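PDB 6MVF: beta-galactosidase/beta-glucuronidase, which binds flavin mononucleotide and, as a glycoside hydrolase of family 2, probably cleaves beta-glucuronides or related beta-glycosides. Local coordinates for residues T35-K40 with V72-F77; I136-E141 with G157-G162. All coordinates share one frame; numbering follows the deposited sequence.

Contact 1: residues T35-K40 with V72-F77; sequences TLRFPK and VYSRTF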
ATOM      1  N   THR A  35      -7.447  24.383 -17.968  1.00 37.43           N
ATOM      2  CA  THR A  35      -6.806  25.061 -19.079  1.00 39.24           C
ATOM      3  C   THR A  35      -6.270  26.391 -18.589  1.00 37.04           C
ATOM      4  O   THR A  35      -6.990  27.146 -17.925  1.00 36.40           O
ATOM      5  CB  THR A  35      -7.783  25.270 -20.229  1.00 37.17           C
ATOM      6  OG1 THR A  35      -8.361  24.012 -20.547  1.00 33.53           O
ATOM      7  CG2 THR A  35      -7.053  25.795 -21.453  1.00 36.69           C
ATOM      8  N   LEU A  36      -5.004  26.655 -18.893  1.00 37.91           N
ATOM      9  CA  LEU A  36      -4.362  27.927 -18.591  1.00 39.89           C
ATOM     10  C   LEU A  36      -4.265  28.743 -19.870  1.00 42.64           C
ATOM     11  O   LEU A  36      -3.606  28.320 -20.825  1.00 46.22           O
ATOM     12  CB  LEU A  36      -2.972  27.709 -18.003  1.00 34.64           C
ATOM     13  CG  LEU A  36      -2.201  28.984 -17.700  1.00 34.59           C
ATOM     14  CD1 LEU A  36      -2.986  29.834 -16.727  1.00 36.79           C
ATOM     15  CD2 LEU A  36      -0.856  28.642 -17.136  1.00 29.50           C
ATOM     16  N   ARG A  37      -4.927  29.896 -19.894  1.00 41.97           N
ATOM     17  CA  ARG A  37      -4.796  30.860 -20.979  1.00 40.87           C
ATOM     18  C   ARG A  37      -4.065  32.100 -20.481  1.00 44.41           C
ATOM     19  O   ARG A  37      -4.013  32.380 -19.277  1.00 42.63           O
ATOM     20  CB  ARG A  37      -6.161  31.264 -21.555  1.00 29.17           C
ATOM     21  CG  ARG A  37      -6.920  30.131 -22.185  1.00 36.27           C
ATOM     22  CD  ARG A  37      -8.300  30.574 -22.598  1.00 41.85           C
ATOM     23  NE  ARG A  37      -9.021  29.496 -23.258  1.00 41.30           N
ATOM     24  CZ  ARG A  37      -9.944  28.751 -22.669  1.00 38.35           C
ATOM     25  NH1 ARG A  37     -10.260  28.979 -21.408  1.00 45.43           N
ATOM     26  NH2 ARG A  37     -10.549  27.775 -23.335  1.00 39.43           N
ATOM     27  N   PHE A  38      -3.494  32.838 -21.431  1.00 45.58           N
ATOM     28  CA  PHE A  38      -2.802  34.098 -21.153  1.00 43.94           C
ATOM     29  C   PHE A  38      -3.440  35.193 -21.993  1.00 42.05           C
ATOM     30  O   PHE A  38      -3.190  35.272 -23.208  1.00 41.69           O
ATOM     31  CB  PHE A  38      -1.308  33.978 -21.450  1.00 41.35           C
ATOM     32  CG  PHE A  38      -0.560  33.134 -20.451  1.00 40.35           C
ATOM     33  CD1 PHE A  38      -0.412  31.770 -20.644  1.00 43.23           C
ATOM     34  CD2 PHE A  38      -0.017  33.703 -19.306  1.00 46.34           C
ATOM     35  CE1 PHE A  38       0.270  30.984 -19.716  1.00 39.63           C
ATOM     36  CE2 PHE A  38       0.666  32.921 -18.375  1.00 38.70           C
ATOM     37  CZ  PHE A  38       0.799  31.557 -18.584  1.00 37.11           C
ATOM     38  N   PRO A  39      -4.268  36.056 -21.395  1.00 44.22           N
ATOM     39  CA  PRO A  39      -5.007  37.051 -22.196  1.00 43.09           C
ATOM     40  C   PRO A  39      -4.128  37.986 -23.014  1.00 41.25           C
ATOM     41  O   PRO A  39      -4.550  38.407 -24.093  1.00 52.76           O
ATOM     42  CB  PRO A  39      -5.812  37.823 -21.141  1.00 33.10           C
ATOM     43  CG  PRO A  39      -5.916  36.904 -19.997  1.00 42.81           C
ATOM     44  CD  PRO A  39      -4.630  36.113 -19.971  1.00 42.07           C
ATOM     45  N   LYS A  40      -2.933  38.335 -22.543  1.00 41.18           N
ATOM     46  CA  LYS A  40      -2.012  39.164 -23.314  1.00 40.06           C
ATOM     47  C   LYS A  40      -1.169  38.348 -24.299  1.00 44.73           C
ATOM     48  O   LYS A  40      -0.181  38.871 -24.828  1.00 52.30           O
ATOM     49  CB  LYS A  40      -1.102  39.970 -22.376  1.00 33.21           C
ATOM     50  CG  LYS A  40      -1.796  41.086 -21.598  1.00 38.66           C
ATOM     51  CD  LYS A  40      -1.098  41.389 -20.257  1.00 43.16           C
ATOM     52  CE  LYS A  40       0.304  41.999 -20.424  1.00 51.95           C
ATOM     53  NZ  LYS A  40       1.224  41.858 -19.205  1.00 48.46           N
ATOM     54  N   VAL A  72      -5.064  32.967 -16.654  1.00 41.66           N
ATOM     55  CA  VAL A  72      -6.422  32.571 -16.303  1.00 36.40           C
ATOM     56  C   VAL A  72      -6.490  31.054 -16.346  1.00 39.97           C
ATOM     57  O   VAL A  72      -6.224  30.439 -17.389  1.00 40.15           O
ATOM     58  CB  VAL A  72      -7.461  33.190 -17.251  1.00 36.38           C
ATOM     59  CG1 VAL A  72      -8.873  32.733 -16.882  1.00 32.61           C
ATOM     60  CG2 VAL A  72      -7.374  34.680 -17.179  1.00 41.04           C
ATOM     61  N   TYR A  73      -6.824  30.457 -15.206  1.00 34.41           N
ATOM     62  CA  TYR A  73      -7.099  29.031 -15.096  1.00 38.85           C
ATOM     63  C   TYR A  73      -8.606  28.842 -15.149  1.00 32.87           C
ATOM     64  O   TYR A  73      -9.357  29.655 -14.603  1.00 34.43           O
ATOM     65  CB  TYR A  73      -6.562  28.432 -13.775  1.00 35.82           C
ATOM     66  CG  TYR A  73      -5.045  28.472 -13.534  1.00 34.33           C
ATOM     67  CD1 TYR A  73      -4.423  29.595 -12.986  1.00 27.12           C
ATOM     68  CD2 TYR A  73      -4.255  27.363 -13.812  1.00 32.16           C
ATOM     69  CE1 TYR A  73      -3.058  29.621 -12.744  1.00 28.61           C
ATOM     70  CE2 TYR A  73      -2.891  27.376 -13.578  1.00 39.63           C
ATOM     71  CZ  TYR A  73      -2.290  28.511 -13.046  1.00 40.35           C
ATOM     72  OH  TYR A  73      -0.919  28.499 -12.819  1.00 30.49           O
ATOM     73  N   SER A  74      -9.052  27.762 -15.784  1.00 33.81           N
ATOM     74  CA  SER A  74     -10.475  27.458 -15.763  1.00 35.21           C
ATOM     75  C   SER A  74     -10.680  25.962 -15.924  1.00 32.14           C
ATOM     76  O   SER A  74      -9.894  25.281 -16.589  1.00 35.22           O
ATOM     77  CB  SER A  74     -11.249  28.217 -16.850  1.00 35.47           C
ATOM     78  OG  SER A  74     -10.965  27.677 -18.122  1.00 37.82           O
ATOM     79  N   ARG A  75     -11.748  25.465 -15.301  1.00 35.63           N
ATOM     80  CA  ARG A  75     -12.141  24.064 -15.388  1.00 33.32           C
ATOM     81  C   ARG A  75     -13.623  23.957 -15.068  1.00 36.28           C
ATOM     82  O   ARG A  75     -14.260  24.926 -14.653  1.00 38.13           O
ATOM     83  CB  ARG A  75     -11.325  23.183 -14.438  1.00 35.88           C
ATOM     84  CG  ARG A  75     -11.724  23.298 -12.982  1.00 30.46           C
ATOM     85  CD  ARG A  75     -11.210  22.095 -12.213  1.00 37.17           C
ATOM     86  NE  ARG A  75     -12.236  21.063 -12.122  1.00 42.46           N
ATOM     87  CZ  ARG A  75     -12.036  19.837 -11.654  1.00 38.05           C
ATOM     88  NH1 ARG A  75     -10.843  19.458 -11.235  1.00 37.03           N
ATOM     89  NH2 ARG A  75     -13.040  18.987 -11.609  1.00 32.04           N
ATOM     90  N   THR A  76     -14.161  22.751 -15.249  1.00 45.00           N
ATOM     91  CA  THR A  76     -15.559  22.445 -14.971  1.00 37.32           C
ATOM     92  C   THR A  76     -15.673  21.585 -13.715  1.00 35.76           C
ATOM     93  O   THR A  76     -14.751  20.842 -13.374  1.00 38.74           O
ATOM     94  CB  THR A  76     -16.178  21.759 -16.189  1.00 39.57           C
ATOM     95  OG1 THR A  76     -16.268  22.729 -17.233  1.00 40.60           O
ATOM     96  CG2 THR A  76     -17.577  21.202 -15.897  1.00 43.06           C
ATOM     97  N   PHE A  77     -16.781  21.733 -12.984  1.00 38.31           N
ATOM     98  CA  PHE A  77     -17.010  20.912 -11.799  1.00 38.78           C
ATOM     99  C   PHE A  77     -18.503  20.663 -11.624  1.00 39.13           C
ATOM    100  O   PHE A  77     -19.340  21.446 -12.085  1.00 41.30           O
ATOM    101  CB  PHE A  77     -16.397  21.535 -10.524  1.00 34.74           C
ATOM    102  CG  PHE A  77     -17.066  22.808 -10.047  1.00 35.65           C
ATOM    103  CD1 PHE A  77     -16.688  24.047 -10.539  1.00 34.51           C
ATOM    104  CD2 PHE A  77     -18.035  22.770  -9.056  1.00 38.74           C
ATOM    105  CE1 PHE A  77     -17.286  25.218 -10.067  1.00 32.68           C
ATOM    106  CE2 PHE A  77     -18.634  23.951  -8.589  1.00 38.07           C
ATOM    107  CZ  PHE A  77     -18.252  25.164  -9.091  1.00 26.88           C
TER

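Contact 2: residues I136-E141 with G157-G162; sequences IEVSNE and GGLYRG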
ATOM      1  N   ILE A 136     -10.308  31.234 -12.335  1.00 32.60           N
ATOM      2  CA  ILE A 136      -9.411  31.910 -11.394  1.00 35.25           C
ATOM      3  C   ILE A 136      -8.386  32.714 -12.191  1.00 39.03           C
ATOM      4  O   ILE A 136      -7.481  32.146 -12.817  1.00 30.80           O
ATOM      5  CB  ILE A 136      -8.710  30.932 -10.443  1.00 35.94           C
ATOM      6  CG1 ILE A 136      -9.728  30.031  -9.742  1.00 38.09           C
ATOM      7  CG2 ILE A 136      -7.879  31.711  -9.412  1.00 35.17           C
ATOM      8  CD1 ILE A 136      -9.137  28.739  -9.164  1.00 32.83           C
ATOM      9  N   GLU A 137      -8.526  34.036 -12.162  1.00 43.81           N
ATOM     10  CA  GLU A 137      -7.521  34.930 -12.715  1.00 39.62           C
ATOM     11  C   GLU A 137      -6.430  35.134 -11.683  1.00 39.13           C
ATOM     12  O   GLU A 137      -6.719  35.508 -10.545  1.00 35.87           O
ATOM     13  CB  GLU A 137      -8.138  36.278 -13.088  1.00 45.42           C
ATOM     14  CG  GLU A 137      -8.867  36.296 -14.416  1.00 58.49           C
ATOM     15  CD  GLU A 137      -9.379  37.686 -14.801  1.00 67.67           C
ATOM     16  OE1 GLU A 137     -10.542  37.764 -15.274  1.00 59.10           O
ATOM     17  OE2 GLU A 137      -8.617  38.681 -14.635  1.00 61.50           O
ATOM     18  N   VAL A 138      -5.182  34.898 -12.081  1.00 38.19           N
ATOM     19  CA  VAL A 138      -4.029  35.008 -11.199  1.00 37.81           C
ATOM     20  C   VAL A 138      -3.002  35.929 -11.845  1.00 33.18           C
ATOM     21  O   VAL A 138      -2.685  35.777 -13.025  1.00 34.76           O
ATOM     22  CB  VAL A 138      -3.409  33.626 -10.922  1.00 36.34           C
ATOM     23  CG1 VAL A 138      -2.205  33.749  -9.987  1.00 34.16           C
ATOM     24  CG2 VAL A 138      -4.444  32.695 -10.363  1.00 33.54           C
ATOM     25  N   SER A 139      -2.468  36.861 -11.075  1.00 30.73           N
ATOM     26  CA  SER A 139      -1.448  37.775 -11.565  1.00 30.37           C
ATOM     27  C   SER A 139      -0.269  37.790 -10.606  1.00 33.37           C
ATOM     28  O   SER A 139      -0.453  37.994  -9.400  1.00 29.41           O
ATOM     29  CB  SER A 139      -2.000  39.188 -11.718  1.00 27.69           C
ATOM     30  OG  SER A 139      -0.940  40.083 -12.035  1.00 37.90           O
ATOM     31  N   ASN A 140       0.943  37.598 -11.139  1.00 27.50           N
ATOM     32  CA  ASN A 140       2.154  37.795 -10.350  1.00 31.45           C
ATOM     33  C   ASN A 140       2.877  39.099 -10.709  1.00 33.62           C
ATOM     34  O   ASN A 140       4.092  39.222 -10.506  1.00 34.87           O
ATOM     35  CB  ASN A 140       3.079  36.585 -10.476  1.00 29.06           C
ATOM     36  CG  ASN A 140       3.710  36.452 -11.854  1.00 32.83           C
ATOM     37  OD1 ASN A 140       3.168  36.916 -12.851  1.00 28.66           O
ATOM     38  ND2 ASN A 140       4.867  35.791 -11.905  1.00 30.70           N
ATOM     39  N   GLU A 141       2.141  40.080 -11.228  1.00 35.95           N
ATOM     40  CA  GLU A 141       2.677  41.409 -11.494  1.00 39.76           C
ATOM     41  C   GLU A 141       2.703  42.241 -10.218  1.00 41.64           C
ATOM     42  O   GLU A 141       1.891  42.035  -9.304  1.00 42.87           O
ATOM     43  CB  GLU A 141       1.834  42.117 -12.560  1.00 31.12           C
ATOM     44  CG  GLU A 141       2.117  41.645 -13.987  1.00 38.32           C
ATOM     45  CD  GLU A 141       1.048  42.057 -15.006  1.00 49.95           C
ATOM     46  OE1 GLU A 141      -0.169  41.745 -14.814  1.00 46.82           O
ATOM     47  OE2 GLU A 141       1.444  42.686 -16.015  1.00 53.68           O
ATOM     48  N   GLY A 157       4.417  32.566 -10.435  1.00 30.80           N
ATOM     49  CA  GLY A 157       3.005  32.865 -10.554  1.00 26.95           C
ATOM     50  C   GLY A 157       2.162  31.606 -10.638  1.00 30.47           C
ATOM     51  O   GLY A 157       2.622  30.558 -11.078  1.00 32.88           O
ATOM     52  N   GLY A 158       0.917  31.717 -10.195  1.00 28.13           N
ATOM     53  CA  GLY A 158      -0.042  30.664 -10.444  1.00 29.05           C
ATOM     54  C   GLY A 158      -0.617  29.981  -9.221  1.00 33.40           C
ATOM     55  O   GLY A 158      -0.509  30.473  -8.092  1.00 35.24           O
ATOM     56  N   LEU A 159      -1.251  28.834  -9.464  1.00 32.27           N
ATOM     57  CA  LEU A 159      -1.941  28.061  -8.434  1.00 35.67           C
ATOM     58  C   LEU A 159      -1.028  26.914  -8.000  1.00 33.20           C
ATOM     59  O   LEU A 159      -1.220  25.754  -8.364  1.00 31.37           O
ATOM     60  CB  LEU A 159      -3.271  27.549  -8.977  1.00 31.59           C
ATOM     61  CG  LEU A 159      -4.357  28.559  -9.288  1.00 31.54           C
ATOM     62  CD1 LEU A 159      -5.532  27.837  -9.919  1.00 31.48           C
ATOM     63  CD2 LEU A 159      -4.766  29.266  -7.998  1.00 28.23           C
ATOM     64  N   TYR A 160      -0.010  27.244  -7.215  1.00 32.24           N
ATOM     65  CA  TYR A 160       1.101  26.316  -7.034  1.00 34.81           C
ATOM     66  C   TYR A 160       0.888  25.347  -5.861  1.00 31.87           C
ATOM     67  O   TYR A 160       1.802  24.582  -5.531  1.00 26.66           O
ATOM     68  CB  TYR A 160       2.413  27.098  -6.888  1.00 25.55           C
ATOM     69  CG  TYR A 160       2.458  27.959  -5.666  1.00 28.93           C
ATOM     70  CD1 TYR A 160       1.966  29.257  -5.680  1.00 28.13           C
ATOM     71  CD2 TYR A 160       2.981  27.461  -4.472  1.00 32.21           C
ATOM     72  CE1 TYR A 160       2.008  30.043  -4.524  1.00 34.80           C
ATOM     73  CE2 TYR A 160       3.029  28.223  -3.327  1.00 27.35           C
ATOM     74  CZ  TYR A 160       2.549  29.513  -3.345  1.00 31.63           C
ATOM     75  OH  TYR A 160       2.607  30.255  -2.175  1.00 27.42           O
ATOM     76  N   ARG A 161      -0.307  25.354  -5.248  1.00 31.15           N
ATOM     77  CA  ARG A 161      -0.655  24.439  -4.166  1.00 33.88           C
ATOM     78  C   ARG A 161      -1.939  23.656  -4.402  1.00 38.46           C
ATOM     79  O   ARG A 161      -2.240  22.754  -3.607  1.00 32.21           O
ATOM     80  CB  ARG A 161      -0.800  25.192  -2.832  1.00 32.24           C
ATOM     81  CG  ARG A 161       0.506  25.739  -2.273  1.00 33.93           C
ATOM     82  CD  ARG A 161       0.344  26.305  -0.861  1.00 31.42           C
ATOM     83  NE  ARG A 161       1.604  26.897  -0.454  1.00 31.77           N
ATOM     84  CZ  ARG A 161       1.744  27.920   0.383  1.00 31.32           C
ATOM     85  NH1 ARG A 161       0.683  28.489   0.944  1.00 30.06           N
ATOM     86  NH2 ARG A 161       2.965  28.381   0.644  1.00 26.91           N
ATOM     87  N   GLY A 162      -2.707  23.976  -5.447  1.00 36.78           N
ATOM     88  CA  GLY A 162      -3.952  23.298  -5.743  1.00 30.27           C
ATOM     89  C   GLY A 162      -5.144  24.028  -5.163  1.00 28.32           C
ATOM     90  O   GLY A 162      -5.022  25.054  -4.489  1.00 32.34           O
TER

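Contact 1: residues T35-K40 with V72-F77
Leu-36 and Tyr-73 meet as a non-hydrogen-bonded pair between two antiparallel strands, a compact example of how a ladder gathers bulky, buried side chains on one face. The methyl CD1 of Leu-36 stands over one face of the Tyr-73 ring, 3.8 Å from its centroid and 1° off the normal, a CH-pi contact placed at the ring's centre. Leu-36 reaches it with CG anti to the backbone N (chi1 178°), which turns the branch across to the partner strand. The hydrogen-bonded pairs on either side, Thr-35 with Ser-74 and Arg-37 with Val-72, fix the register. Thr-35 N donates to Ser-74 O at 2.9 Å, and Ser-74 N returns the bond to Thr-35 O at 3.0 Å. Arg-37 N to Val-72 O and Val-72 N to Arg-37 O, each 2.9 Å, complete the ladder. On the face that carries Thr-35, Arg-37, Val-72 and Ser-74, the extended side chain of Arg-37 brings NH1 to 3.6 Å from Ser-74 OG, near the guanidinium plane but not hydrogen-bonded. Past the strand's end, Pro-39 CG rests 3.9 Å from Val-72 CG2.

In the second shell, His-52 hydrogen-bonds to Tyr-73 OH through ND1 and sets its ring steeply against the tyrosine's, which probably helps to hold the ring under the leucine. A serine in place of Tyr-73 would take away ring and phenol together and would probably leave the Leu-36 methyl facing a gap and His-52 without its partner. Chemically, the pairing divides its labour: main-chain bonds hold the alignment within this sheet of the family 2 sugar-binding domain, while Leu-36 and Tyr-73 pack on a buried face, the phenol bonded to His-52, and Arg-37 on the other face is the exposed member.

Contact 2: residues I136-E141 with G157-G162
A connection folded back over its own sheet is what Ile-136, Val-138 and Leu-159 build here: within the family 2 sugar-binding domain, the irregular segment 157-162 lies against side chains of strand 131-139. The contact is buried and largely apolar, with one amide at its end, and is held by packing rather than by backbone pairing. Leu-159 supplies both of its methyls. Its CD1 reaches CD1 of Ile-136 at 3.8 Å, while CD2 lies 4.2 Å from CG2 of Val-138, so the leucine fork spans two alternate residues on the same side of the strand. The other valine methyl, CG1, abuts the backbone, 3.7 Å from N of Gly-158; with CG1 anti to its own backbone N (chi1 180°), Val-138 can offer one branch to the main chain and the other to the leucine.

At the strand's end the Asn-140 side chain lies alongside Gly-157, its CB 3.7 Å from the glycine CA. The lack of a side chain at Gly-157 is consistent with this close fit. The amide itself is fixed at both ends, OD1 accepting from Thr-69 N and ND2 donating to Phe-155 O, so its rotation is settled by partners around the contact.

Around the pair, Val-138 also touches Tyr-73 of the adjacent strand 70-78, and Gly-157 is hydrogen-bonded to Asn-55 and Thr-53. Farther along the segment, Arg-161 bonds to Gln-303 and Gln-338 in the TIM-barrel region, before the chain enters strand 163-168 of the second, four-stranded sheet.

From the N terminus, contact 1 comes first: strand 34-37 is followed by a long, mostly irregular excursion through strand 46-48, which strand 70-78 closes by pairing back within the six-stranded sheet. Further strands intervene before contact 2, which lays the connection from strand 131-139 to strand 163-168 of the four-stranded sheet against the six-stranded one. The two closures follow in series, neither nested nor crossed. They meet in space nonetheless, their centres about 11 Å apart, because strands 70-78 and 131-139 are neighbours, joined at Tyr-73 O and Ile-136 N. Tyr-73 OH also makes a weak hydrogen bond with Leu-159 N, and Lys-40 forms a weak, long ion pair with Glu-141.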